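Local atomic coordinates of glycosyl hydrolase family 62 protein (Coprinopsis cinerea, PDB entry 5B6T), a protein that probably removes alpha-L-arabinofuranosyl side groups from arabinoxylan, acting as a family 62 glycoside hydrolase of the alpha-L-arabinofuranosidase type. Residues Gly139-Met144 with Phe156-Asp160; Arg192-Asn198 with Leu210-Ile215. All blocks are in the same frame, centred on the assembly; numbering follows the deposited sequence.

Contact 1: Gly139-Met144 with Phe156-Asp160; sequences GHWVDM and FSSDD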
# COMPACT_ATOMS: atom_id res chain seq x y z
N GLY A 139 13.21 -13.43 5.76
CA GLY A 139 12.07 -12.56 5.45
C GLY A 139 11.08 -13.18 4.46
O GLY A 139 10.97 -14.39 4.27
N HIS A 140 10.33 -12.28 3.81
CA HIS A 140 9.24 -12.62 2.90
C HIS A 140 9.20 -11.56 1.82
O HIS A 140 9.39 -10.40 2.12
CB HIS A 140 7.92 -12.59 3.65
CG HIS A 140 7.89 -13.54 4.79
ND1 HIS A 140 7.53 -14.86 4.62
CD2 HIS A 140 8.22 -13.40 6.09
CE1 HIS A 140 7.66 -15.49 5.78
NE2 HIS A 140 8.04 -14.62 6.69
N TRP A 141 9.02 -11.97 0.58
CA TRP A 141 8.96 -11.08 -0.55
C TRP A 141 7.54 -10.52 -0.69
O TRP A 141 6.60 -11.25 -1.09
CB TRP A 141 9.39 -11.83 -1.80
CG TRP A 141 9.54 -10.98 -3.00
CD1 TRP A 141 9.85 -9.66 -3.06
CD2 TRP A 141 9.50 -11.43 -4.34
NE1 TRP A 141 9.96 -9.24 -4.36
CE2 TRP A 141 9.74 -10.32 -5.18
CE3 TRP A 141 9.24 -12.67 -4.94
CZ2 TRP A 141 9.74 -10.42 -6.56
CZ3 TRP A 141 9.24 -12.76 -6.31
CH2 TRP A 141 9.50 -11.64 -7.11
N VAL A 142 7.39 -9.23 -0.35
CA VAL A 142 6.08 -8.65 -0.14
C VAL A 142 5.96 -7.23 -0.68
O VAL A 142 6.95 -6.58 -0.95
CB VAL A 142 5.68 -8.67 1.37
CG1 VAL A 142 5.61 -10.11 1.86
CG2 VAL A 142 6.57 -7.79 2.25
N ASP A 143 4.71 -6.80 -0.81
CA ASP A 143 4.33 -5.38 -0.95
C ASP A 143 4.84 -4.76 -2.24
O ASP A 143 5.73 -3.89 -2.26
CB ASP A 143 4.72 -4.60 0.31
CG ASP A 143 4.07 -5.17 1.55
OD1 ASP A 143 3.03 -5.85 1.41
OD2 ASP A 143 4.55 -4.93 2.68
N MET A 144 4.24 -5.24 -3.32
CA MET A 144 4.62 -4.92 -4.68
C MET A 144 3.97 -3.61 -5.09
O MET A 144 2.75 -3.46 -4.93
CB MET A 144 4.14 -6.04 -5.61
CG MET A 144 4.47 -7.44 -5.13
SD MET A 144 6.24 -7.72 -5.00
CE MET A 144 6.25 -9.31 -4.15
N PHE A 156 8.60 -1.77 -7.30
CA PHE A 156 9.22 -1.84 -6.00
C PHE A 156 8.69 -3.03 -5.21
O PHE A 156 7.53 -3.43 -5.35
CB PHE A 156 8.93 -0.57 -5.18
CG PHE A 156 9.61 0.67 -5.70
CD1 PHE A 156 9.06 1.44 -6.75
CD2 PHE A 156 10.80 1.07 -5.14
CE1 PHE A 156 9.71 2.59 -7.19
CE2 PHE A 156 11.43 2.21 -5.58
CZ PHE A 156 10.89 2.97 -6.59
N SER A 157 9.51 -3.54 -4.31
CA SER A 157 9.13 -4.62 -3.42
C SER A 157 10.07 -4.65 -2.21
O SER A 157 11.18 -4.09 -2.23
CB SER A 157 9.12 -5.96 -4.20
OG SER A 157 10.42 -6.37 -4.56
N SER A 158 9.61 -5.32 -1.15
CA SER A 158 10.33 -5.47 0.09
C SER A 158 10.61 -6.92 0.45
O SER A 158 10.01 -7.83 -0.10
CB SER A 158 9.48 -4.84 1.21
OG SER A 158 9.36 -3.46 1.00
N ASP A 159 11.53 -7.15 1.40
CA ASP A 159 11.79 -8.50 1.84
C ASP A 159 11.61 -8.75 3.34
O ASP A 159 12.00 -9.80 3.82
CB ASP A 159 13.18 -8.97 1.39
CG ASP A 159 14.31 -8.13 1.92
OD1 ASP A 159 14.09 -7.21 2.74
OD2 ASP A 159 15.47 -8.44 1.55
N ASP A 160 11.03 -7.80 4.07
CA ASP A 160 10.96 -7.89 5.53
C ASP A 160 12.35 -8.11 6.15
O ASP A 160 12.45 -8.65 7.25
CB ASP A 160 10.04 -9.04 5.96
CG ASP A 160 8.57 -8.73 5.81
OD1 ASP A 160 8.22 -7.51 5.67
OD2 ASP A 160 7.75 -9.70 5.87
O HOH W 1 7.21 -2.43 -0.36

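Contact 2: Arg192-Asn198 with Leu210-Ile215; sequences RLFEAAN and LLHEAI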
# COMPACT_ATOMS: atom_id res chain seq x y z
N ARG A 192 13.91 -0.81 10.79
CA ARG A 192 13.91 0.57 10.33
C ARG A 192 13.37 0.72 8.91
O ARG A 192 12.95 1.81 8.52
CB ARG A 192 15.31 1.17 10.38
CG ARG A 192 15.88 1.33 11.77
CD ARG A 192 15.25 2.49 12.50
NE ARG A 192 15.68 3.78 11.95
CZ ARG A 192 15.30 4.99 12.38
NH1 ARG A 192 14.42 5.15 13.38
NH2 ARG A 192 15.82 6.05 11.76
N LEU A 193 13.35 -0.37 8.14
CA LEU A 193 12.92 -0.32 6.73
C LEU A 193 12.27 -1.66 6.42
O LEU A 193 12.82 -2.53 5.74
CB LEU A 193 14.12 -0.04 5.84
CG LEU A 193 13.80 0.40 4.41
CD1 LEU A 193 13.32 1.85 4.38
CD2 LEU A 193 15.00 0.22 3.50
N PHE A 194 11.07 -1.84 6.98
CA PHE A 194 10.52 -3.18 7.12
C PHE A 194 9.69 -3.65 5.94
O PHE A 194 10.01 -4.66 5.32
CB PHE A 194 9.76 -3.32 8.43
CG PHE A 194 9.44 -4.75 8.78
CD1 PHE A 194 10.46 -5.65 9.05
CD2 PHE A 194 8.14 -5.18 8.86
CE1 PHE A 194 10.16 -6.98 9.34
CE2 PHE A 194 7.84 -6.49 9.18
CZ PHE A 194 8.85 -7.40 9.41
N GLU A 195 8.61 -2.95 5.62
CA GLU A 195 7.79 -3.37 4.46
C GLU A 195 6.87 -2.22 4.05
O GLU A 195 7.05 -1.09 4.53
CB GLU A 195 6.98 -4.62 4.83
CG GLU A 195 6.02 -4.43 6.00
CD GLU A 195 5.43 -5.70 6.57
OE1 GLU A 195 5.67 -6.82 6.10
OE2 GLU A 195 4.63 -5.62 7.54
N ALA A 196 5.98 -2.48 3.11
CA ALA A 196 4.86 -1.59 2.78
C ALA A 196 5.33 -0.23 2.27
O ALA A 196 4.90 0.82 2.76
CB ALA A 196 3.93 -1.44 3.97
N ALA A 197 6.07 -0.26 1.18
CA ALA A 197 6.41 0.97 0.46
C ALA A 197 5.19 1.60 -0.24
O ALA A 197 4.29 0.92 -0.69
CB ALA A 197 7.51 0.71 -0.56
N ASN A 198 5.19 2.94 -0.28
CA ASN A 198 4.41 3.71 -1.25
C ASN A 198 5.36 4.66 -1.95
O ASN A 198 6.28 5.22 -1.34
CB ASN A 198 3.32 4.60 -0.61
CG ASN A 198 2.36 3.86 0.30
OD1 ASN A 198 2.39 4.09 1.51
ND2 ASN A 198 1.46 3.07 -0.26
N LEU A 210 8.61 8.86 -1.17
CA LEU A 210 8.69 7.45 -0.73
C LEU A 210 8.23 7.37 0.73
O LEU A 210 8.74 8.10 1.58
CB LEU A 210 10.14 6.96 -0.79
CG LEU A 210 10.45 5.61 -0.15
CD1 LEU A 210 9.75 4.47 -0.86
CD2 LEU A 210 11.96 5.39 -0.13
N LEU A 211 7.25 6.51 1.00
CA LEU A 211 6.85 6.14 2.35
C LEU A 211 7.23 4.70 2.56
O LEU A 211 7.22 3.91 1.63
CB LEU A 211 5.33 6.27 2.54
CG LEU A 211 4.72 7.60 2.08
CD1 LEU A 211 3.20 7.58 2.22
CD2 LEU A 211 5.36 8.80 2.79
N HIS A 212 7.57 4.35 3.79
CA HIS A 212 7.92 2.95 4.06
C HIS A 212 7.63 2.68 5.53
O HIS A 212 7.91 3.52 6.38
CB HIS A 212 9.43 2.73 3.76
CG HIS A 212 9.82 1.33 3.47
ND1 HIS A 212 9.84 0.33 4.42
CD2 HIS A 212 10.28 0.77 2.33
CE1 HIS A 212 10.25 -0.79 3.86
NE2 HIS A 212 10.54 -0.55 2.60
N GLU A 213 7.04 1.52 5.80
CA GLU A 213 6.71 1.10 7.17
C GLU A 213 7.94 0.62 7.94
O GLU A 213 8.87 0.02 7.35
CB GLU A 213 5.66 -0.01 7.17
CG GLU A 213 4.99 -0.20 8.51
CD GLU A 213 3.84 -1.19 8.50
OE1 GLU A 213 3.23 -1.42 7.42
OE2 GLU A 213 3.51 -1.69 9.62
N ALA A 214 7.93 0.91 9.24
CA ALA A 214 8.99 0.54 10.16
C ALA A 214 8.33 0.04 11.44
O ALA A 214 7.16 0.27 11.70
CB ALA A 214 9.85 1.76 10.48
N ILE A 215 9.11 -0.68 12.23
CA ILE A 215 8.72 -1.14 13.55
C ILE A 215 9.60 -0.38 14.53
O ILE A 215 10.83 -0.57 14.54
CB ILE A 215 8.96 -2.66 13.70
CG1 ILE A 215 8.23 -3.45 12.61
CG2 ILE A 215 8.58 -3.14 15.09
CD1 ILE A 215 8.59 -4.92 12.60
O HOH W 2 10.88 2.68 6.74
O HOH W 3 2.44 -4.02 7.56

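Contact 1: Gly139-Met144 with Phe156-Asp160
Val142 and Ser158 form an antiparallel hydrogen-bonded pair in the hairpin of strands 142-148 and 152-158. Val142 N donates to Ser158 O at 3.0 Å, and Ser158 N returns a bond to Val142 O at 3.0 Å. Beyond the strand ends, His140 N gives a third backbone bond to Asp159 O. CA-H...O contacts from Gly139 CA to Asp159 O and from Met144 CA to Phe156 O extend the pairing.

One side-chain hydrogen bond crosses. Trp141 NE1 donates to Ser157 OG at 2.9 Å, and the hydroxyl lies in the indole plane. The Trp141 ring reaches it because CG is anti to the backbone N (chi1 -173°). Met144 bends at chi2 and lays CE over one indole face, toward the rim, while its SD touches Ser157 CB at 3.5 Å. Ser157 thus meets the indole edge through OG and the thioether through CB.

Asp160 meets the other end of the contact. Its OD2 lies at the edge of the His140 ring, 3.6 Å from His140 CB, and its OD1 touches Val142 CG2. A water joins Asp143 O to Ser158 OG.

Strand 142-148 is the inner edge of a four-stranded antiparallel blade of the five-bladed beta-propeller. Strand 163-170 flanks 152-158 on its other side, where His163 and Tyr165 bind Asp159 OD2. Strands 94-100 and 195-202 pack on the contact from neighbouring blades.

Contact 2: Arg192-Asn198 with Leu210-Ile215
A classic beta bulge lies near the open end of the hairpin of strands 195-202 and 207-215, next to the pocket that holds a lead ion and a glycerol. Phe194 and Glu195 both face Glu213. Phe194 N donates to Glu213 O at 2.9 Å, whereas the bond from Glu195 N to Glu213 O is weak. Glu213 N answers to Glu195 O at 2.9 Å. Past the bulge, Asn198 and Leu211 pair through two backbone bonds.

His212 sits against the bulge. Its CG is anti to the backbone N (chi1 -158°), which brings the ring edge to the backbone of Phe194. ND1 donates to Glu213 O at 3.1 Å, nearly in the ring plane. Leu193 CD1 covers one ring face in a CH-pi contact, 3.7 Å from the centroid of the His212 ring. A second CH-pi contact puts Ile215 CD1 over the centre of the Phe194 ring, 3.7 Å from its centroid.

Glu195 and Glu213 lie on the same face of the sheet. Glu195 OE2 and Glu213 OE1 are 4.4 Å apart, and a water lies 2.7 Å from both Glu195 OE2 and Glu213 OE1. Arg221 forms salt bridges with both glutamates, and Ser264 and the His265 backbone bind Glu213.

Glu213 O takes both the Phe194 N-H and the His212 ND1-H, so the ring probably helps to fix the bulge. Arg221, bonded to both glutamates, probably helps to hold Glu195 in place beside the lead ion.

In the fold
Following the chain from the N terminus, contact 1 closes first, at the open end of the hairpin of strands 142-148 and 152-158. The chain then runs through strands 163-170 and 182-186, which complete that blade, before contact 2 closes the hairpin of 195-202 and 207-215 in the next one. The two loops follow in series and neither nest nor cross. Their centres are 10 Å apart, and they touch near the propeller centre. Ala196 N gives a weak hydrogen bond to Asp143 OD2. Asp160 OD1 comes within 2.7 Å of Glu195 OE1, a close pair of acids beside the lead ion. Glycerol binds Asp143, so both blades help to line this pocket.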